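Local coordinates for methylated-DNA--protein-cysteine methyltransferase (Thermococcus kodakarensis, PDB 1MGT) that repairs O6-methylguanine and O4-methylthymine in DNA by moving the methyl group onto one of its own cysteines, a suicide reaction that inactivates it irreversibly, at residues M1-V9 and D57-F68; N77-S85 and Y135-R143. All coordinates share one frame; numbering follows the deposited sequence.

Contact 1 of 2, residues M1-V9 and D57-F68. With SO4 (sulfate ion), chain C.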
loop_
_atom_site.group_PDB
_atom_site.type_symbol
_atom_site.label_atom_id
_atom_site.label_comp_id
_atom_site.label_asym_id
_atom_site.label_seq_id
_atom_site.Cartn_x
_atom_site.Cartn_y
_atom_site.Cartn_z
ATOM N N MET A 1 10.536 6.787 12.624
ATOM C CA MET A 1 11.417 7.493 11.666
ATOM C C MET A 1 10.737 7.529 10.277
ATOM O O MET A 1 9.848 6.694 10.054
ATOM C CB MET A 1 12.757 6.783 11.541
ATOM C CG MET A 1 13.635 6.850 12.812
ATOM S SD MET A 1 15.116 5.836 12.556
ATOM C CE MET A 1 14.564 4.290 13.307
ATOM N N LEU A 2 11.173 8.438 9.445
ATOM C CA LEU A 2 10.616 8.583 8.092
ATOM C C LEU A 2 11.715 8.676 7.063
ATOM O O LEU A 2 12.729 9.393 7.223
ATOM C CB LEU A 2 9.771 9.878 8.084
ATOM C CG LEU A 2 9.266 10.338 6.701
ATOM C CD1 LEU A 2 8.243 9.347 6.160
ATOM C CD2 LEU A 2 8.612 11.702 6.807
ATOM N N SER A 3 11.560 7.975 5.934
ATOM C CA SER A 3 12.494 7.999 4.844
ATOM C C SER A 3 11.686 8.383 3.587
ATOM O O SER A 3 10.620 7.786 3.403
ATOM C CB SER A 3 13.218 6.692 4.545
ATOM O OG SER A 3 14.017 6.294 5.628
ATOM N N VAL A 4 12.195 9.340 2.844
ATOM C CA VAL A 4 11.504 9.811 1.631
ATOM C C VAL A 4 12.478 9.786 0.463
ATOM O O VAL A 4 13.610 10.268 0.596
ATOM C CB VAL A 4 10.938 11.216 1.836
ATOM C CG1 VAL A 4 10.462 11.855 0.541
ATOM C CG2 VAL A 4 9.759 11.193 2.824
ATOM N N GLU A 5 12.045 9.237 -0.691
ATOM C CA GLU A 5 12.956 9.199 -1.831
ATOM C C GLU A 5 12.153 9.325 -3.129
ATOM O O GLU A 5 10.995 8.918 -3.195
ATOM C CB GLU A 5 13.773 7.903 -1.828
ATOM C CG GLU A 5 14.773 7.814 -2.946
ATOM C CD GLU A 5 15.749 6.668 -2.859
ATOM O OE1 GLU A 5 15.786 5.950 -1.842
ATOM O OE2 GLU A 5 16.487 6.471 -3.864
ATOM N N LYS A 6 12.778 9.945 -4.116
ATOM C CA LYS A 6 12.099 10.138 -5.415
ATOM C C LYS A 6 12.700 9.155 -6.404
ATOM O O LYS A 6 13.897 8.833 -6.320
ATOM C CB LYS A 6 12.328 11.580 -5.803
ATOM C CG LYS A 6 12.209 12.007 -7.241
ATOM C CD LYS A 6 12.760 13.429 -7.348
ATOM C CE LYS A 6 12.744 13.952 -8.767
ATOM N NZ LYS A 6 13.597 15.185 -8.825
ATOM N N PHE A 7 11.872 8.594 -7.285
ATOM C CA PHE A 7 12.344 7.637 -8.276
ATOM C C PHE A 7 11.767 8.034 -9.636
ATOM O O PHE A 7 10.661 8.583 -9.712
ATOM C CB PHE A 7 11.821 6.201 -7.988
ATOM C CG PHE A 7 12.338 5.695 -6.651
ATOM C CD1 PHE A 7 11.629 5.929 -5.490
ATOM C CD2 PHE A 7 13.548 5.031 -6.602
ATOM C CE1 PHE A 7 12.139 5.464 -4.275
ATOM C CE2 PHE A 7 14.058 4.579 -5.396
ATOM C CZ PHE A 7 13.338 4.811 -4.227
ATOM N N ARG A 8 12.496 7.727 -10.694
ATOM C CA ARG A 8 11.981 8.032 -12.027
ATOM C C ARG A 8 11.504 6.723 -12.683
ATOM O O ARG A 8 12.121 5.671 -12.507
ATOM C CB ARG A 8 13.111 8.586 -12.898
ATOM C CG ARG A 8 13.536 9.981 -12.482
ATOM C CD ARG A 8 14.468 10.640 -13.526
ATOM N NE ARG A 8 14.947 11.895 -12.920
ATOM C CZ ARG A 8 14.260 13.012 -12.849
ATOM N NH1 ARG A 8 13.037 13.143 -13.353
ATOM N NH2 ARG A 8 14.818 14.066 -12.238
ATOM N N VAL A 9 10.403 6.786 -13.385
ATOM C CA VAL A 9 9.873 5.628 -14.141
ATOM C C VAL A 9 9.586 6.263 -15.512
ATOM O O VAL A 9 8.516 6.785 -15.752
ATOM C CB VAL A 9 8.659 4.940 -13.569
ATOM C CG1 VAL A 9 8.294 3.734 -14.469
ATOM C CG2 VAL A 9 8.919 4.432 -12.152
ATOM N N ASP A 57 10.844 12.062 12.137
ATOM C CA ASP A 57 12.182 12.622 11.911
ATOM C C ASP A 57 12.739 11.898 10.666
ATOM O O ASP A 57 12.695 10.644 10.586
ATOM C CB ASP A 57 13.105 12.343 13.078
ATOM C CG ASP A 57 13.056 10.935 13.619
ATOM O OD1 ASP A 57 11.961 10.443 13.990
ATOM O OD2 ASP A 57 14.120 10.314 13.701
ATOM N N VAL A 58 13.281 12.648 9.744
ATOM C CA VAL A 58 13.818 12.068 8.509
ATOM C C VAL A 58 15.159 11.418 8.708
ATOM O O VAL A 58 16.129 12.012 9.181
ATOM C CB VAL A 58 13.883 13.129 7.394
ATOM C CG1 VAL A 58 14.396 12.545 6.080
ATOM C CG2 VAL A 58 12.530 13.783 7.225
ATOM N N GLN A 59 15.244 10.141 8.341
ATOM C CA GLN A 59 16.431 9.328 8.455
ATOM C C GLN A 59 16.646 8.501 7.175
ATOM O O GLN A 59 15.696 8.079 6.519
ATOM C CB GLN A 59 16.310 8.357 9.635
ATOM C CG GLN A 59 15.975 8.956 11.000
ATOM C CD GLN A 59 17.060 9.876 11.541
ATOM O OE1 GLN A 59 18.205 9.819 11.111
ATOM N NE2 GLN A 59 16.722 10.751 12.491
ATOM N N PRO A 60 17.901 8.273 6.829
ATOM C CA PRO A 60 18.261 7.477 5.678
ATOM C C PRO A 60 17.908 6.016 5.919
ATOM O O PRO A 60 17.968 5.467 7.026
ATOM C CB PRO A 60 19.779 7.606 5.553
ATOM C CG PRO A 60 20.192 8.656 6.526
ATOM C CD PRO A 60 19.108 8.739 7.573
ATOM N N SER A 61 17.463 5.357 4.832
ATOM C CA SER A 61 17.133 3.942 4.964
ATOM C C SER A 61 16.986 3.373 3.541
ATOM O O SER A 61 16.929 4.156 2.600
ATOM C CB SER A 61 15.957 3.636 5.828
ATOM O OG SER A 61 14.760 3.405 5.131
ATOM N N ASP A 62 16.994 2.054 3.469
ATOM C CA ASP A 62 16.853 1.425 2.157
ATOM C C ASP A 62 15.401 1.011 1.914
ATOM O O ASP A 62 15.115 0.420 0.871
ATOM C CB ASP A 62 17.784 0.233 2.007
ATOM C CG ASP A 62 17.504 -0.910 2.927
ATOM O OD1 ASP A 62 18.084 -2.013 2.722
ATOM O OD2 ASP A 62 16.724 -0.768 3.891
ATOM N N TYR A 63 14.485 1.350 2.808
ATOM C CA TYR A 63 13.080 0.986 2.646
ATOM C C TYR A 63 12.426 1.533 1.399
ATOM O O TYR A 63 11.755 0.770 0.660
ATOM C CB TYR A 63 12.272 1.297 3.892
ATOM C CG TYR A 63 12.416 0.261 4.985
ATOM C CD1 TYR A 63 12.725 0.664 6.277
ATOM C CD2 TYR A 63 12.239 -1.090 4.742
ATOM C CE1 TYR A 63 12.850 -0.268 7.298
ATOM C CE2 TYR A 63 12.370 -2.021 5.755
ATOM C CZ TYR A 63 12.670 -1.603 7.021
ATOM O OH TYR A 63 12.809 -2.518 8.055
ATOM N N PRO A 64 12.566 2.811 1.088
ATOM C CA PRO A 64 11.985 3.383 -0.116
ATOM C C PRO A 64 12.441 2.623 -1.359
ATOM O O PRO A 64 11.633 2.310 -2.247
ATOM C CB PRO A 64 12.469 4.825 -0.123
ATOM C CG PRO A 64 12.602 5.120 1.376
ATOM C CD PRO A 64 13.273 3.841 1.895
ATOM N N GLU A 65 13.720 2.300 -1.467
ATOM C CA GLU A 65 14.214 1.562 -2.616
ATOM C C GLU A 65 13.619 0.144 -2.637
ATOM O O GLU A 65 13.351 -0.356 -3.720
ATOM C CB GLU A 65 15.735 1.489 -2.658
ATOM C CG GLU A 65 16.233 0.907 -3.994
ATOM C CD GLU A 65 17.723 0.665 -4.003
ATOM O OE1 GLU A 65 18.262 0.267 -5.064
ATOM O OE2 GLU A 65 18.382 0.868 -2.961
ATOM N N LYS A 66 13.442 -0.487 -1.490
ATOM C CA LYS A 66 12.864 -1.857 -1.498
ATOM C C LYS A 66 11.424 -1.795 -1.994
ATOM O O LYS A 66 10.996 -2.629 -2.800
ATOM C CB LYS A 66 12.909 -2.476 -0.117
ATOM C CG LYS A 66 14.299 -2.922 0.326
ATOM C CD LYS A 66 14.171 -3.437 1.758
ATOM C CE LYS A 66 15.495 -3.979 2.292
ATOM N NZ LYS A 66 15.296 -4.303 3.754
ATOM N N VAL A 67 10.671 -0.796 -1.541
ATOM C CA VAL A 67 9.304 -0.605 -1.992
ATOM C C VAL A 67 9.300 -0.354 -3.503
ATOM O O VAL A 67 8.478 -0.920 -4.222
ATOM C CB VAL A 67 8.572 0.501 -1.245
ATOM C CG1 VAL A 67 7.191 0.755 -1.843
ATOM C CG2 VAL A 67 8.472 0.168 0.245
ATOM N N PHE A 68 10.213 0.473 -4.038
ATOM C CA PHE A 68 10.283 0.722 -5.463
ATOM C C PHE A 68 10.536 -0.577 -6.243
ATOM O O PHE A 68 9.970 -0.748 -7.330
ATOM C CB PHE A 68 11.405 1.729 -5.776
ATOM C CG PHE A 68 11.498 2.083 -7.238
ATOM C CD1 PHE A 68 10.518 2.809 -7.856
ATOM C CD2 PHE A 68 12.616 1.663 -7.954
ATOM C CE1 PHE A 68 10.609 3.134 -9.199
ATOM C CE2 PHE A 68 12.725 1.984 -9.302
ATOM C CZ PHE A 68 11.723 2.710 -9.914
HETATM S S SO4 C . 12.158 16.573 -11.842
HETATM O O1 SO4 C . 13.459 16.173 -11.249
HETATM O O2 SO4 C . 12.254 17.977 -12.369
HETATM O O3 SO4 C . 11.060 16.514 -10.835
HETATM O O4 SO4 C . 11.802 15.664 -12.986
HETATM O O HOH W 1 15.067 9.737 3.770
HETATM O O HOH W 2 16.010 3.729 -0.147
#

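Contact 2 of 2, residues N77-S85 and Y135-R143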
loop_
_atom_site.group_PDB
_atom_site.type_symbol
_atom_site.label_atom_id
_atom_site.label_comp_id
_atom_site.label_asym_id
_atom_site.label_seq_id
_atom_site.Cartn_x
_atom_site.Cartn_y
_atom_site.Cartn_z
ATOM N N ASN A 77 5.552 -9.169 -4.188
ATOM C CA ASN A 77 4.881 -8.639 -2.997
ATOM C C ASN A 77 5.028 -9.466 -1.748
ATOM O O ASN A 77 5.296 -8.964 -0.648
ATOM C CB ASN A 77 3.386 -8.466 -3.289
ATOM C CG ASN A 77 3.127 -7.569 -4.463
ATOM O OD1 ASN A 77 3.184 -7.979 -5.630
ATOM N ND2 ASN A 77 2.830 -6.292 -4.188
ATOM N N ALA A 78 4.815 -10.787 -1.850
ATOM C CA ALA A 78 4.896 -11.657 -0.689
ATOM C C ALA A 78 6.241 -11.651 -0.008
ATOM O O ALA A 78 6.303 -11.866 1.213
ATOM C CB ALA A 78 4.505 -13.100 -1.122
ATOM N N SER A 79 7.333 -11.398 -0.723
ATOM C CA SER A 79 8.641 -11.391 -0.042
ATOM C C SER A 79 8.804 -10.180 0.857
ATOM O O SER A 79 9.698 -10.187 1.704
ATOM C CB SER A 79 9.782 -11.472 -1.049
ATOM O OG SER A 79 9.767 -10.335 -1.881
ATOM N N PHE A 80 7.940 -9.168 0.731
ATOM C CA PHE A 80 8.043 -7.976 1.577
ATOM C C PHE A 80 7.248 -8.135 2.864
ATOM O O PHE A 80 7.430 -7.337 3.792
ATOM C CB PHE A 80 7.537 -6.745 0.824
ATOM C CG PHE A 80 8.026 -5.414 1.357
ATOM C CD1 PHE A 80 9.149 -4.816 0.821
ATOM C CD2 PHE A 80 7.365 -4.765 2.376
ATOM C CE1 PHE A 80 9.601 -3.598 1.302
ATOM C CE2 PHE A 80 7.795 -3.542 2.866
ATOM C CZ PHE A 80 8.927 -2.961 2.323
ATOM N N LEU A 81 6.390 -9.159 2.978
ATOM C CA LEU A 81 5.587 -9.343 4.181
ATOM C C LEU A 81 6.403 -9.353 5.474
ATOM O O LEU A 81 5.956 -8.781 6.463
ATOM C CB LEU A 81 4.798 -10.650 4.111
ATOM C CG LEU A 81 3.315 -10.728 3.907
ATOM C CD1 LEU A 81 2.606 -9.498 3.413
ATOM C CD2 LEU A 81 2.963 -11.946 3.004
ATOM N N ARG A 82 7.572 -9.969 5.506
ATOM C CA ARG A 82 8.392 -10.028 6.709
ATOM C C ARG A 82 8.917 -8.678 7.191
ATOM O O ARG A 82 9.338 -8.577 8.348
ATOM C CB ARG A 82 9.604 -10.947 6.409
ATOM C CG ARG A 82 10.157 -10.666 5.032
ATOM C CD ARG A 82 11.445 -9.877 5.019
ATOM N NE ARG A 82 12.617 -10.731 4.849
ATOM C CZ ARG A 82 13.002 -11.729 5.620
ATOM N NH1 ARG A 82 14.114 -12.422 5.319
ATOM N NH2 ARG A 82 12.323 -12.086 6.700
ATOM N N GLU A 83 8.914 -7.665 6.339
ATOM C CA GLU A 83 9.385 -6.342 6.734
ATOM C C GLU A 83 8.288 -5.518 7.414
ATOM O O GLU A 83 8.596 -4.467 7.988
ATOM C CB GLU A 83 9.824 -5.548 5.504
ATOM C CG GLU A 83 10.742 -6.253 4.538
ATOM C CD GLU A 83 12.187 -6.261 4.995
ATOM O OE1 GLU A 83 12.468 -5.756 6.103
ATOM O OE2 GLU A 83 13.028 -6.782 4.235
ATOM N N LEU A 84 7.042 -5.954 7.343
ATOM C CA LEU A 84 5.917 -5.227 7.913
ATOM C C LEU A 84 5.694 -5.449 9.382
ATOM O O LEU A 84 5.664 -6.594 9.841
ATOM C CB LEU A 84 4.618 -5.603 7.147
ATOM C CG LEU A 84 4.718 -5.396 5.628
ATOM C CD1 LEU A 84 3.419 -5.830 4.942
ATOM C CD2 LEU A 84 5.027 -3.943 5.286
ATOM N N SER A 85 5.464 -4.376 10.154
ATOM C CA SER A 85 5.242 -4.587 11.580
ATOM C C SER A 85 3.830 -4.983 11.937
ATOM O O SER A 85 3.612 -5.576 13.011
ATOM C CB SER A 85 5.566 -3.287 12.358
ATOM O OG SER A 85 4.497 -2.383 12.094
ATOM N N TYR A 135 -0.118 -0.031 4.030
ATOM C CA TYR A 135 0.942 -0.488 3.198
ATOM C C TYR A 135 0.618 -0.574 1.690
ATOM O O TYR A 135 0.741 -1.680 1.117
ATOM C CB TYR A 135 1.368 -1.913 3.637
ATOM C CG TYR A 135 1.560 -2.097 5.136
ATOM C CD1 TYR A 135 0.868 -3.105 5.792
ATOM C CD2 TYR A 135 2.436 -1.299 5.861
ATOM C CE1 TYR A 135 1.041 -3.313 7.151
ATOM C CE2 TYR A 135 2.602 -1.494 7.231
ATOM C CZ TYR A 135 1.902 -2.493 7.864
ATOM O OH TYR A 135 2.050 -2.723 9.223
ATOM N N PRO A 136 0.288 0.513 1.076
ATOM C CA PRO A 136 0.023 0.536 -0.380
ATOM C C PRO A 136 1.273 0.074 -1.097
ATOM O O PRO A 136 2.420 0.083 -0.595
ATOM C CB PRO A 136 -0.323 1.961 -0.694
ATOM C CG PRO A 136 0.286 2.768 0.410
ATOM C CD PRO A 136 0.158 1.893 1.633
ATOM N N ILE A 137 1.094 -0.386 -2.342
ATOM C CA ILE A 137 2.114 -0.928 -3.195
ATOM C C ILE A 137 2.468 -2.357 -2.786
ATOM O O ILE A 137 2.200 -3.314 -3.533
ATOM C CB ILE A 137 3.397 -0.114 -3.381
ATOM C CG1 ILE A 137 3.072 1.318 -3.848
ATOM C CG2 ILE A 137 4.348 -0.795 -4.387
ATOM C CD1 ILE A 137 4.276 2.244 -3.698
ATOM N N VAL A 138 3.044 -2.547 -1.619
ATOM C CA VAL A 138 3.451 -3.865 -1.147
ATOM C C VAL A 138 2.226 -4.736 -0.889
ATOM O O VAL A 138 2.285 -5.899 -1.334
ATOM C CB VAL A 138 4.416 -3.760 0.030
ATOM C CG1 VAL A 138 5.616 -2.885 -0.405
ATOM C CG2 VAL A 138 3.757 -3.097 1.216
ATOM N N VAL A 139 1.219 -4.248 -0.214
ATOM C CA VAL A 139 -0.051 -5.048 -0.014
ATOM C C VAL A 139 -0.815 -4.501 -1.211
ATOM O O VAL A 139 -1.119 -3.289 -1.289
ATOM C CB VAL A 139 -0.706 -4.738 1.329
ATOM C CG1 VAL A 139 -2.163 -5.206 1.349
ATOM C CG2 VAL A 139 0.080 -5.438 2.443
ATOM N N PRO A 140 -1.002 -5.309 -2.246
ATOM C CA PRO A 140 -1.574 -4.803 -3.475
ATOM C C PRO A 140 -3.010 -4.511 -3.588
ATOM O O PRO A 140 -3.714 -5.087 -4.473
ATOM C CB PRO A 140 -1.027 -5.833 -4.494
ATOM C CG PRO A 140 -1.182 -7.116 -3.733
ATOM C CD PRO A 140 -0.665 -6.750 -2.331
ATOM N N CYS A 141 -3.514 -3.513 -2.832
ATOM C CA CYS A 141 -4.914 -3.147 -2.879
ATOM C C CYS A 141 -5.292 -2.493 -4.204
ATOM O O CYS A 141 -6.500 -2.428 -4.503
ATOM C CB CYS A 141 -5.284 -2.273 -1.671
ATOM S SG CYS A 141 -4.423 -0.694 -1.693
ATOM N N HIS A 142 -4.327 -2.122 -5.028
ATOM C CA HIS A 142 -4.627 -1.535 -6.342
ATOM C C HIS A 142 -5.146 -2.646 -7.281
ATOM O O HIS A 142 -5.720 -2.292 -8.317
ATOM C CB HIS A 142 -3.418 -0.886 -6.969
ATOM C CG HIS A 142 -2.193 -1.734 -7.035
ATOM N ND1 HIS A 142 -1.434 -1.990 -5.902
ATOM C CD2 HIS A 142 -1.577 -2.390 -8.034
ATOM C CE1 HIS A 142 -0.414 -2.763 -6.213
ATOM N NE2 HIS A 142 -0.481 -3.019 -7.531
ATOM N N ARG A 143 -4.919 -3.900 -6.931
ATOM C CA ARG A 143 -5.401 -5.021 -7.775
ATOM C C ARG A 143 -6.848 -5.372 -7.441
ATOM O O ARG A 143 -7.423 -6.278 -8.081
ATOM C CB ARG A 143 -4.508 -6.247 -7.551
ATOM C CG ARG A 143 -3.089 -5.969 -8.071
ATOM C CD ARG A 143 -2.177 -7.193 -7.922
ATOM N NE ARG A 143 -0.798 -6.691 -8.078
ATOM C CZ ARG A 143 0.279 -7.234 -7.538
ATOM N NH1 ARG A 143 0.244 -8.332 -6.790
ATOM N NH2 ARG A 143 1.458 -6.612 -7.757
HETATM O O HOH W 3 1.984 -0.632 10.767
#

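Contact 1 of 2, residues M1-V9 and D57-F68
Phe7 and Phe68 lie face against face where strand 2-9, an outermost strand of the antiparallel sheet in the RNase H-like N-terminal region, is covered by helix 63-71. Phe68 holds CG opposite its own backbone N (chi1 -177°), Phe7 holds CG opposite its carbonyl carbon (chi1 -62°), and the rings thereby overlap in an offset stack, with centroids 4.4 Å apart and planes only 7° from parallel. The two side chains run antiparallel, which sets Phe68 CB above the centre of the Phe7 ring and Phe7 CB 3.5 Å from Phe68 CE1. Val9 closes the far end, its CG2 meeting the rim of the Phe68 ring in plane. Pro64, in the first turn of the helix, packs on the strand, its CG 3.6 Å from Ser3 CB and its CB against Glu5 CB. Replacing Phe7 by a serine would probably strip one face of the Phe68 ring, leaving it freer to turn, and open a gap beside Pro64.

The solvent side is looser. Glu5 reaches the helix start through one water, which also binds Ser61 O and Glu65 N. Lys6 and Arg8 use their ends on a sulfate ion, probably from the crystallisation liquor; Arg8 presents its guanidinium edge, NH1 and NH2 binding separate oxygens.

Firm bonding returns at the N-terminal end. The backbones make a single bridge, Leu2 N to Asp57 O and Gln59 N to Leu2 O, and Met1 SD rests on Gln59 CG. Beside it, Ser61 OG accepts from Tyr63 N as a cap and donates to Ser3 OG, which in turn donates to Gln59 O over 2.6 Å.

Contact 2 of 2, residues N77-S85 and Y135-R143
Asn77 and Arg143 meet head-on from the two segments with their flat ends almost perpendicular, the amide and guanidinium planes standing 88° apart. Asn77 OD1 lies near the guanidinium plane and takes two hydrogen bonds, from Arg143 NH1 at 3.2 Å and from Arg143 NH2 at 3.1 Å, both arriving from the same face of the amide. The other end of that amide faces the loop backbone: ND2 donates to Val138 O over 2.9 Å, keeping the acceptor close to the amide plane but itself standing above the carbonyl plane of Val138. A chi1 of -57° sets CG of Asn77 opposite the carbonyl carbon and points the buried amide at the loop, where bonds at both ends fix its rotation. Arg143 is further held by a salt bridge to Glu167 and a bond to Val104 O, while Pro140 CB covers one guanidinium face.

Beyond this polar corner the packing is ring against methyl. Val138 CG1 sits over one face of Phe80, 3.8 Å from CD2, and Glu83 CG covers the opposite face. Leu84 CD2 touches the Phe80 ring at its edge and also lies over the Tyr135 ring, 3.7 Å from Tyr135 CD2. Leu84 and Tyr135 run antiparallel, side chain along side chain. Tyr135 OH, bonded to Phe86 N, is linked to Ser85 OG by a water, weakly bound at the serine, whose firmer partner is Val24 O. The gripped loop carries the Pro-Cys-His-Arg signature of the MGMT family, residues 140-143, in which Cys141 is the inferred methyl-accepting nucleophile.

In the fold
The two contacts follow one another along the chain: contact 1 closes at Phe68, and contact 2 opens at Asn77. Their centres are 15 Å apart, yet helix 63-71 joins them. One side of it faces strand 2-9, while Lys66 and Val67 pack on Phe80 and Ile137 of contact 2, and Lys66 NZ adds a long, weak ion pair with Glu83. Contact 1 stays wholly within the N-terminal family region, partly buried and away from the reactive cysteine. Contact 2 is fully buried near the centre of the molecule and ties that region to the DNA-binding one. Packing thus runs from the outer sheet strand through the helix to the active-site loop.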